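Local coordinates for stringent starvation protein A homolog (Haemophilus influenzae, PDB 3LYK) that probably forms an equimolar complex with the RNA polymerase holoenzyme, but not with the core enzyme, and belongs to the glutathione S-transferase superfamily, at residues T8-K13 against P43-E48; D14-H19 against D105-L110; Q20-L25 against Y32-V37. All coordinates share one frame; numbering follows the deposited sequence.

Interaction 1 of 3, residues T8-K13 against P43-E48; sequences TLFSNK and PEDLME
In the thioredoxin-like N-terminal domain, F10 on strand 3-11 of the mixed sheet packs against the first turn of helix 44-49, where L46, D45 and P43 receive its ring. L46 lies over one face of the phenyl group: its CD1 stands 4.2 Å from the centroid of the F10 ring, 25° off the normal, a CH-pi contact displaced toward the rim on the CG side. L46 CB lies farther along the ring, on its CD1-CE1 side, 3.9 Å from F10 CD1. The leucine holds CG anti to its backbone N (chi1 175°), which sends CD1 back along the ring past the phenylalanine side chain. At the far end of the ring the company changes. P43 CG, from the N-cap residue of the helix, approaches F10 CE1 obliquely at 4.3 Å, and D45 OD1 lies 3.5 Å from F10 CE1, the carboxylate plane turned 85° against the ring. No partner for this oxygen is modelled, although the contact partly buries it. A flat aromatic suits this strand position, since it offers a broad face to the underside of a short helix, and leucine gives that helix a branched inner side. V59, A35 and V55 also touch F10, completing an apolar layer. Such a short helix laid over one side of the central sheet is typical of the N-terminal domain of the glutathione S-transferase fold.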
loop_
_atom_site.group_PDB
_atom_site.type_symbol
_atom_site.label_atom_id
_atom_site.label_comp_id
_atom_site.label_asym_id
_atom_site.label_seq_id
_atom_site.Cartn_x
_atom_site.Cartn_y
_atom_site.Cartn_z
ATOM N N THR B 8 9.686 -16.472 -11.332
ATOM C CA THR B 8 10.753 -16.579 -10.353
ATOM C C THR B 8 10.422 -15.628 -9.218
ATOM O O THR B 8 10.083 -14.466 -9.474
ATOM C CB THR B 8 12.120 -16.166 -10.971
ATOM O OG1 THR B 8 12.419 -17.039 -12.053
ATOM C CG2 THR B 8 13.254 -16.241 -9.958
ATOM N N LEU B 9 10.474 -16.147 -7.988
ATOM C CA LEU B 9 10.388 -15.365 -6.804
ATOM C C LEU B 9 11.758 -15.245 -6.137
ATOM O O LEU B 9 12.333 -16.253 -5.687
ATOM C CB LEU B 9 9.394 -15.981 -5.817
ATOM C CG LEU B 9 9.253 -15.217 -4.507
ATOM C CD1 LEU B 9 8.453 -13.960 -4.813
ATOM C CD2 LEU B 9 8.558 -16.058 -3.422
ATOM N N PHE B 10 12.281 -14.023 -6.066
ATOM C CA PHE B 10 13.458 -13.732 -5.248
ATOM C C PHE B 10 12.977 -13.510 -3.858
ATOM O O PHE B 10 12.114 -12.641 -3.609
ATOM C CB PHE B 10 14.246 -12.491 -5.734
ATOM C CG PHE B 10 14.890 -12.682 -7.059
ATOM C CD1 PHE B 10 16.220 -13.078 -7.149
ATOM C CD2 PHE B 10 14.165 -12.464 -8.230
ATOM C CE1 PHE B 10 16.820 -13.284 -8.402
ATOM C CE2 PHE B 10 14.747 -12.662 -9.492
ATOM C CZ PHE B 10 16.084 -13.070 -9.579
ATOM N N SER B 11 13.509 -14.290 -2.924
ATOM C CA SER B 11 13.021 -14.189 -1.571
ATOM C C SER B 11 14.053 -14.624 -0.578
ATOM O O SER B 11 15.016 -15.325 -0.926
ATOM C CB SER B 11 11.760 -15.071 -1.355
ATOM O OG SER B 11 12.053 -16.396 -1.633
ATOM N N ASN B 12 13.783 -14.279 0.676
ATOM C CA ASN B 12 14.570 -14.798 1.780
ATOM C C ASN B 12 13.676 -15.600 2.708
ATOM O O ASN B 12 12.563 -15.160 3.043
ATOM C CB ASN B 12 15.269 -13.649 2.532
ATOM C CG ASN B 12 16.000 -14.135 3.760
ATOM O OD1 ASN B 12 15.404 -14.263 4.816
ATOM N ND2 ASN B 12 17.293 -14.461 3.608
ATOM N N LYS B 13 14.147 -16.779 3.118
ATOM C CA LYS B 13 13.340 -17.711 3.911
ATOM C C LYS B 13 12.954 -17.253 5.312
ATOM O O LYS B 13 12.068 -17.830 5.903
ATOM C CB LYS B 13 14.056 -19.091 4.016
ATOM C CG LYS B 13 15.393 -19.050 4.768
ATOM C CD LYS B 13 15.840 -20.520 4.973
ATOM C CE LYS B 13 17.328 -20.686 4.799
ATOM N NZ LYS B 13 18.081 -20.003 5.896
ATOM N N PRO B 43 22.047 -11.023 -5.168
ATOM C CA PRO B 43 22.567 -11.417 -6.474
ATOM C C PRO B 43 22.459 -10.287 -7.506
ATOM O O PRO B 43 21.496 -9.464 -7.434
ATOM C CB PRO B 43 21.696 -12.622 -6.871
ATOM C CG PRO B 43 20.377 -12.396 -6.153
ATOM C CD PRO B 43 20.706 -11.571 -4.889
ATOM N N GLU B 44 23.440 -10.224 -8.426
ATOM C CA GLU B 44 23.452 -9.176 -9.468
ATOM C C GLU B 44 22.224 -9.282 -10.382
ATOM O O GLU B 44 21.739 -8.287 -10.829
ATOM C CB GLU B 44 24.721 -9.194 -10.307
ATOM C CG GLU B 44 25.916 -8.542 -9.592
ATOM C CD GLU B 44 27.249 -8.913 -10.236
ATOM O OE1 GLU B 44 27.351 -10.028 -10.804
ATOM O OE2 GLU B 44 28.187 -8.086 -10.172
ATOM N N ASP B 45 21.702 -10.478 -10.614
ATOM C CA ASP B 45 20.517 -10.547 -11.463
ATOM C C ASP B 45 19.252 -9.919 -10.804
ATOM O O ASP B 45 18.442 -9.343 -11.515
ATOM C CB ASP B 45 20.289 -11.957 -12.030
ATOM C CG ASP B 45 19.976 -12.963 -10.947
ATOM O OD1 ASP B 45 19.962 -12.553 -9.762
ATOM O OD2 ASP B 45 19.761 -14.172 -11.252
ATOM N N LEU B 46 19.108 -9.997 -9.471
ATOM C CA LEU B 46 18.077 -9.229 -8.774
ATOM C C LEU B 46 18.289 -7.721 -8.951
ATOM O O LEU B 46 17.318 -6.995 -9.231
ATOM C CB LEU B 46 17.965 -9.565 -7.274
ATOM C CG LEU B 46 16.973 -8.709 -6.455
ATOM C CD1 LEU B 46 15.539 -8.876 -6.966
ATOM C CD2 LEU B 46 17.033 -8.996 -4.974
HETATM N N MSE B 47 19.529 -7.248 -8.754
HETATM C CA MSE B 47 19.858 -5.811 -8.955
HETATM C C MSE B 47 19.522 -5.274 -10.368
HETATM O O MSE B 47 19.054 -4.165 -10.497
HETATM C CB MSE B 47 21.336 -5.518 -8.645
HETATM C CG MSE B 47 21.778 -6.004 -7.276
HETATM SE SE MSE B 47 20.661 -5.323 -5.821
HETATM C CE MSE B 47 20.600 -3.380 -6.228
ATOM N N GLU B 48 19.790 -6.079 -11.385
ATOM C CA GLU B 48 19.455 -5.829 -12.778
ATOM C C GLU B 48 17.930 -5.627 -12.978
ATOM O O GLU B 48 17.511 -4.733 -13.711
ATOM C CB GLU B 48 19.877 -7.056 -13.572
ATOM C CG GLU B 48 20.733 -6.822 -14.793
ATOM C CD GLU B 48 21.710 -8.002 -15.031
ATOM O OE1 GLU B 48 22.955 -7.772 -14.978
ATOM O OE2 GLU B 48 21.242 -9.165 -15.230
#

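Interaction 2 of 3, residues D14-H19 against D105-L110; sequences DDIYCH and DWYPTL
I16 and Y107 form the tight part of this junction between helix 16-27 of the thioredoxin-like domain and helix 89-115 of the all-helical C-terminal domain. The isoleucine lays CD1 over one face of the tyrosine ring, 3.9 Å from the centroid of the Y107 ring and 24° off the normal, a CH-pi contact shifted toward the hydroxyl end; its closest ring atom is Y107 CZ, 3.6 Å from I16 CD1. With CG1 anti to the backbone N (chi1 -170°) and the chain extended, the same methyl also reaches L110, meeting its CD2 tip to tip at 3.5 Å. Branched aliphatic side chains suit this place because one end can cover a ring while touching a second residue. Beside it the overlap is smaller and oblique: Y17, partly exposed, slides past Y107 in the opposite direction. Their ring planes stand 51° apart, and Y17 OH approaches the edge of the Y107 ring, 3.5 Å from CD2. Neither hydroxyl bonds to the opposing segment: Y17 OH pairs with E103, while Y107 OH meets the carbonyl of Y156 and the side-chain amide of Q20. At the start of helix 16-27, D15 is the N-cap, its OD2 accepting from C18 N at 3.0 Å. Tyrosine therefore offers carbon surface to the facing helix and a polar end that bonds to that same helix (E103 for Y17, Q20 for Y107) or, through Y156, to helix 152-165. The chemistry implies an apolar domain junction, with hydrogen bonds from both hydroxyls that probably help to set where the rings lie.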
loop_
_atom_site.group_PDB
_atom_site.type_symbol
_atom_site.label_atom_id
_atom_site.label_comp_id
_atom_site.label_asym_id
_atom_site.label_seq_id
_atom_site.Cartn_x
_atom_site.Cartn_y
_atom_site.Cartn_z
ATOM N N ASP B 14 13.599 -16.228 5.862
ATOM C CA ASP B 14 13.188 -15.729 7.163
ATOM C C ASP B 14 12.398 -14.429 7.103
ATOM O O ASP B 14 12.014 -13.902 8.157
ATOM C CB ASP B 14 14.423 -15.495 8.051
ATOM C CG ASP B 14 15.202 -16.802 8.331
ATOM O OD1 ASP B 14 14.574 -17.842 8.642
ATOM O OD2 ASP B 14 16.436 -16.782 8.209
ATOM N N ASP B 15 12.159 -13.909 5.893
ATOM C CA ASP B 15 11.503 -12.609 5.741
ATOM C C ASP B 15 9.962 -12.780 5.724
ATOM O O ASP B 15 9.435 -13.590 4.970
ATOM C CB ASP B 15 12.038 -11.929 4.478
ATOM C CG ASP B 15 11.380 -10.588 4.214
ATOM O OD1 ASP B 15 11.770 -9.611 4.859
ATOM O OD2 ASP B 15 10.443 -10.510 3.387
ATOM N N ILE B 16 9.262 -12.037 6.575
ATOM C CA ILE B 16 7.825 -12.200 6.763
ATOM C C ILE B 16 6.999 -11.852 5.504
ATOM O O ILE B 16 5.978 -12.502 5.212
ATOM C CB ILE B 16 7.341 -11.457 8.043
ATOM C CG1 ILE B 16 5.907 -11.830 8.382
ATOM C CG2 ILE B 16 7.527 -9.898 7.957
ATOM C CD1 ILE B 16 5.507 -11.416 9.756
ATOM N N TYR B 17 7.493 -10.863 4.752
ATOM C CA TYR B 17 6.901 -10.423 3.481
ATOM C C TYR B 17 7.050 -11.496 2.418
ATOM O O TYR B 17 6.125 -11.699 1.629
ATOM C CB TYR B 17 7.499 -9.075 2.992
ATOM C CG TYR B 17 7.341 -8.004 4.065
ATOM C CD1 TYR B 17 6.066 -7.492 4.361
ATOM C CD2 TYR B 17 8.446 -7.542 4.808
ATOM C CE1 TYR B 17 5.887 -6.546 5.363
ATOM C CE2 TYR B 17 8.281 -6.571 5.818
ATOM C CZ TYR B 17 6.984 -6.084 6.078
ATOM O OH TYR B 17 6.745 -5.160 7.071
ATOM N N CYS B 18 8.187 -12.203 2.408
ATOM C CA CYS B 18 8.374 -13.304 1.455
ATOM C C CYS B 18 7.407 -14.420 1.850
ATOM O O CYS B 18 6.764 -15.039 0.996
ATOM C CB CYS B 18 9.834 -13.801 1.457
ATOM S SG CYS B 18 10.911 -12.483 0.736
ATOM N N HIS B 19 7.257 -14.621 3.144
ATOM C CA HIS B 19 6.336 -15.660 3.605
ATOM C C HIS B 19 4.866 -15.383 3.160
ATOM O O HIS B 19 4.182 -16.273 2.648
ATOM C CB HIS B 19 6.475 -15.865 5.116
ATOM C CG HIS B 19 5.780 -17.095 5.607
ATOM N ND1 HIS B 19 5.686 -17.418 6.943
ATOM C CD2 HIS B 19 5.130 -18.081 4.930
ATOM C CE1 HIS B 19 4.992 -18.538 7.072
ATOM N NE2 HIS B 19 4.640 -18.955 5.863
ATOM N N ASP B 105 1.121 -1.548 13.054
ATOM C CA ASP B 105 1.103 -1.683 14.502
ATOM C C ASP B 105 1.859 -2.940 15.027
ATOM O O ASP B 105 2.598 -2.841 16.010
ATOM C CB ASP B 105 -0.339 -1.766 15.021
ATOM C CG ASP B 105 -1.188 -0.514 14.696
ATOM O OD1 ASP B 105 -2.408 -0.550 14.970
ATOM O OD2 ASP B 105 -0.664 0.488 14.178
ATOM N N TRP B 106 1.656 -4.116 14.407
ATOM C CA TRP B 106 2.256 -5.351 14.941
ATOM C C TRP B 106 3.607 -5.698 14.366
ATOM O O TRP B 106 4.498 -6.071 15.117
ATOM C CB TRP B 106 1.315 -6.531 14.800
ATOM C CG TRP B 106 0.074 -6.402 15.600
ATOM C CD1 TRP B 106 -0.158 -5.534 16.642
ATOM C CD2 TRP B 106 -1.093 -7.208 15.485
ATOM N NE1 TRP B 106 -1.419 -5.734 17.151
ATOM C CE2 TRP B 106 -2.013 -6.757 16.462
ATOM C CE3 TRP B 106 -1.454 -8.287 14.656
ATOM C CZ2 TRP B 106 -3.282 -7.330 16.616
ATOM C CZ3 TRP B 106 -2.707 -8.861 14.813
ATOM C CH2 TRP B 106 -3.610 -8.383 15.781
ATOM N N TYR B 107 3.797 -5.555 13.050
ATOM C CA TYR B 107 5.054 -5.937 12.426
ATOM C C TYR B 107 6.331 -5.302 13.012
ATOM O O TYR B 107 7.372 -5.993 13.076
ATOM C CB TYR B 107 4.988 -5.806 10.895
ATOM C CG TYR B 107 4.282 -6.964 10.159
ATOM C CD1 TYR B 107 3.251 -7.685 10.755
ATOM C CD2 TYR B 107 4.672 -7.331 8.862
ATOM C CE1 TYR B 107 2.606 -8.743 10.100
ATOM C CE2 TYR B 107 4.021 -8.384 8.182
ATOM C CZ TYR B 107 2.992 -9.083 8.824
ATOM O OH TYR B 107 2.368 -10.133 8.178
ATOM N N PRO B 108 6.298 -3.980 13.368
ATOM C CA PRO B 108 7.546 -3.413 13.935
ATOM C C PRO B 108 7.889 -3.984 15.298
ATOM O O PRO B 108 9.054 -4.129 15.594
ATOM C CB PRO B 108 7.246 -1.899 14.064
ATOM C CG PRO B 108 6.171 -1.640 12.988
ATOM C CD PRO B 108 5.329 -2.913 12.999
ATOM N N THR B 109 6.882 -4.300 16.098
ATOM C CA THR B 109 7.067 -4.940 17.393
ATOM C C THR B 109 7.678 -6.350 17.212
ATOM O O THR B 109 8.614 -6.739 17.927
ATOM C CB THR B 109 5.743 -5.012 18.151
ATOM O OG1 THR B 109 5.137 -3.729 18.133
ATOM C CG2 THR B 109 5.931 -5.455 19.640
ATOM N N LEU B 110 7.181 -7.088 16.223
ATOM C CA LEU B 110 7.762 -8.381 15.876
ATOM C C LEU B 110 9.213 -8.233 15.483
ATOM O O LEU B 110 10.038 -9.014 15.925
ATOM C CB LEU B 110 6.955 -9.090 14.756
ATOM C CG LEU B 110 7.463 -10.465 14.304
ATOM C CD1 LEU B 110 7.448 -11.474 15.481
ATOM C CD2 LEU B 110 6.674 -10.976 13.066
#

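Interaction 3 of 3, residues Q20-L25 against Y32-V37; sequences QVKIVL and YENAEV
K22 is the first residue of the 20-25 segment to touch strand 30-36, both near its base and toward its tip. Residues 20-25 of the helix and 32-36 of the strand run nearly antiparallel, at 162°, their axes approaching to 11.6 Å, as expected for the second half of a beta-alpha-beta crossover. Near its base, K22 passes Y32 at about a right angle, its CG 3.6 Å from the phenolic OH. Beyond CG the chain is fully extended, carrying CE to 3.5 Å from N34 OD1. The ammonium then closes on a water: K22 NZ donates to it at 2.6 Å, N34 ND2 donates as well, and the water in turn donates to E36 OE1. The opposite charges are thus bridged by water and not in direct contact, K22 NZ and E36 OE1 remaining 5.0 Å apart. A long flexible lysine suits this partly exposed position, for it can lay methylenes beside the tyrosine and still reach the strand's polar side chains. A second water donates to the K22 carbonyl oxygen at 2.8 Å and hydrogen-bonds Y32 OH, lying at the edge of the ring, in its plane.

One turn on, L25 provides the apolar half. Its CD1 sits almost squarely above the centre of the Y32 ring, 3.8 Å from the centroid and only 8° off the normal, and L25 CB lies beside Y32 CE2. Tyrosine suits this end of the strand because its face can take the leucine while its hydroxyl reaches water. L25 also meets M7 and L75, which tie it to the domain interior. The chemistry implies a graded seam, apolar where L25 meets the Y32 face and increasingly water-mediated toward K22, where ordered solvent joins helix to strand.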
loop_
_atom_site.group_PDB
_atom_site.type_symbol
_atom_site.label_atom_id
_atom_site.label_comp_id
_atom_site.label_asym_id
_atom_site.label_seq_id
_atom_site.Cartn_x
_atom_site.Cartn_y
_atom_site.Cartn_z
ATOM N N GLN B 20 4.399 -14.135 3.324
ATOM C CA GLN B 20 3.069 -13.761 2.842
ATOM C C GLN B 20 2.854 -14.172 1.365
ATOM O O GLN B 20 1.818 -14.754 1.010
ATOM C CB GLN B 20 2.858 -12.229 2.916
ATOM C CG GLN B 20 2.956 -11.603 4.296
ATOM C CD GLN B 20 2.849 -10.071 4.204
ATOM O OE1 GLN B 20 3.173 -9.473 3.178
ATOM N NE2 GLN B 20 2.443 -9.453 5.273
ATOM N N VAL B 21 3.816 -13.805 0.519
ATOM C CA VAL B 21 3.719 -14.047 -0.898
ATOM C C VAL B 21 3.720 -15.565 -1.220
ATOM O O VAL B 21 2.899 -16.050 -2.048
ATOM C CB VAL B 21 4.849 -13.301 -1.688
ATOM C CG1 VAL B 21 4.834 -13.696 -3.185
ATOM C CG2 VAL B 21 4.633 -11.762 -1.597
ATOM N N LYS B 22 4.573 -16.324 -0.530
ATOM C CA LYS B 22 4.570 -17.812 -0.763
ATOM C C LYS B 22 3.266 -18.439 -0.386
ATOM O O LYS B 22 2.854 -19.361 -1.012
ATOM C CB LYS B 22 5.702 -18.538 -0.021
ATOM C CG LYS B 22 7.092 -18.117 -0.465
ATOM C CD LYS B 22 8.090 -18.770 0.520
ATOM C CE LYS B 22 9.490 -18.672 0.018
ATOM N NZ LYS B 22 10.389 -19.117 1.126
ATOM N N ILE B 23 2.595 -17.952 0.640
ATOM C CA ILE B 23 1.292 -18.530 0.966
ATOM C C ILE B 23 0.315 -18.260 -0.185
ATOM O O ILE B 23 -0.432 -19.147 -0.625
ATOM C CB ILE B 23 0.760 -17.929 2.246
ATOM C CG1 ILE B 23 1.650 -18.355 3.407
ATOM C CG2 ILE B 23 -0.713 -18.357 2.467
ATOM C CD1 ILE B 23 1.299 -17.607 4.721
ATOM N N VAL B 24 0.346 -17.037 -0.709
ATOM C CA VAL B 24 -0.587 -16.712 -1.832
ATOM C C VAL B 24 -0.279 -17.514 -3.082
ATOM O O VAL B 24 -1.199 -18.043 -3.721
ATOM C CB VAL B 24 -0.636 -15.176 -2.106
ATOM C CG1 VAL B 24 -1.477 -14.872 -3.331
ATOM C CG2 VAL B 24 -1.193 -14.468 -0.799
ATOM N N LEU B 25 1.002 -17.647 -3.420
ATOM C CA LEU B 25 1.387 -18.497 -4.569
ATOM C C LEU B 25 0.872 -19.943 -4.433
ATOM O O LEU B 25 0.387 -20.498 -5.418
ATOM C CB LEU B 25 2.901 -18.497 -4.804
ATOM C CG LEU B 25 3.490 -17.188 -5.364
ATOM C CD1 LEU B 25 5.001 -17.044 -5.077
ATOM C CD2 LEU B 25 3.229 -17.072 -6.866
ATOM N N TYR B 32 6.425 -22.007 -9.507
ATOM C CA TYR B 32 7.359 -20.938 -9.691
ATOM C C TYR B 32 8.719 -21.430 -9.204
ATOM O O TYR B 32 8.779 -22.364 -8.403
ATOM C CB TYR B 32 6.911 -19.725 -8.846
ATOM C CG TYR B 32 6.930 -19.954 -7.352
ATOM C CD1 TYR B 32 8.023 -19.540 -6.578
ATOM C CD2 TYR B 32 5.859 -20.565 -6.700
ATOM C CE1 TYR B 32 8.053 -19.744 -5.175
ATOM C CE2 TYR B 32 5.872 -20.771 -5.313
ATOM C CZ TYR B 32 6.978 -20.358 -4.558
ATOM O OH TYR B 32 6.986 -20.516 -3.181
ATOM N N GLU B 33 9.779 -20.778 -9.648
ATOM C CA GLU B 33 11.109 -21.032 -9.111
ATOM C C GLU B 33 11.456 -20.103 -7.906
ATOM O O GLU B 33 11.375 -18.867 -8.019
ATOM C CB GLU B 33 12.133 -20.863 -10.234
ATOM C CG GLU B 33 13.580 -20.801 -9.735
ATOM C CD GLU B 33 14.617 -20.461 -10.845
ATOM O OE1 GLU B 33 14.430 -19.482 -11.615
ATOM O OE2 GLU B 33 15.649 -21.174 -10.911
ATOM N N ASN B 34 11.840 -20.697 -6.773
ATOM C CA ASN B 34 12.335 -19.935 -5.628
ATOM C C ASN B 34 13.829 -19.593 -5.779
ATOM O O ASN B 34 14.654 -20.500 -5.908
ATOM C CB ASN B 34 12.101 -20.695 -4.317
ATOM C CG ASN B 34 12.142 -19.771 -3.104
ATOM O OD1 ASN B 34 11.295 -18.896 -2.958
ATOM N ND2 ASN B 34 13.155 -19.926 -2.257
ATOM N N ALA B 35 14.197 -18.310 -5.782
ATOM C CA ALA B 35 15.626 -17.979 -5.808
ATOM C C ALA B 35 15.940 -17.346 -4.478
ATOM O O ALA B 35 15.555 -16.190 -4.213
ATOM C CB ALA B 35 15.985 -17.057 -6.977
ATOM N N GLU B 36 16.617 -18.122 -3.633
ATOM C CA GLU B 36 16.914 -17.705 -2.279
ATOM C C GLU B 36 17.935 -16.575 -2.327
ATOM O O GLU B 36 18.840 -16.599 -3.135
ATOM C CB GLU B 36 17.457 -18.878 -1.425
ATOM C CG GLU B 36 17.668 -18.481 0.020
ATOM C CD GLU B 36 16.349 -18.254 0.779
ATOM O OE1 GLU B 36 15.280 -18.701 0.297
ATOM O OE2 GLU B 36 16.379 -17.644 1.872
ATOM N N VAL B 37 17.779 -15.572 -1.483
ATOM C CA VAL B 37 18.741 -14.482 -1.487
ATOM C C VAL B 37 19.148 -14.178 -0.061
ATOM O O VAL B 37 18.335 -14.166 0.867
ATOM C CB VAL B 37 18.251 -13.156 -2.186
ATOM C CG1 VAL B 37 17.294 -13.392 -3.356
ATOM C CG2 VAL B 37 17.701 -12.177 -1.216
HETATM O O HOH W 1 4.655 -21.369 -1.860
HETATM O O HOH W 2 12.737 -18.149 0.376
#

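How the interactions relate
Interactions 1 and 3 serve the same sheet, through its neighbouring strands 3-11 and 30-36, whereas interaction 2 joins the two domains. All three are partly buried; their centres lie about 19, 8 and 11 Å from the chain centre for interactions 1, 2 and 3, so interaction 1 is the most peripheral. Helix 16-27 is shared by interactions 2 and 3, and Q20, beside Y107 OH, ties one to the other. K13 N bonds E36, linking interaction 1 to interaction 3. All use an aliphatic methyl over an aromatic face, but their polar parts differ: a partly buried carboxylate in interaction 1, hydroxyls held by residues outside the two segments in interaction 2, and bridging waters in interaction 3.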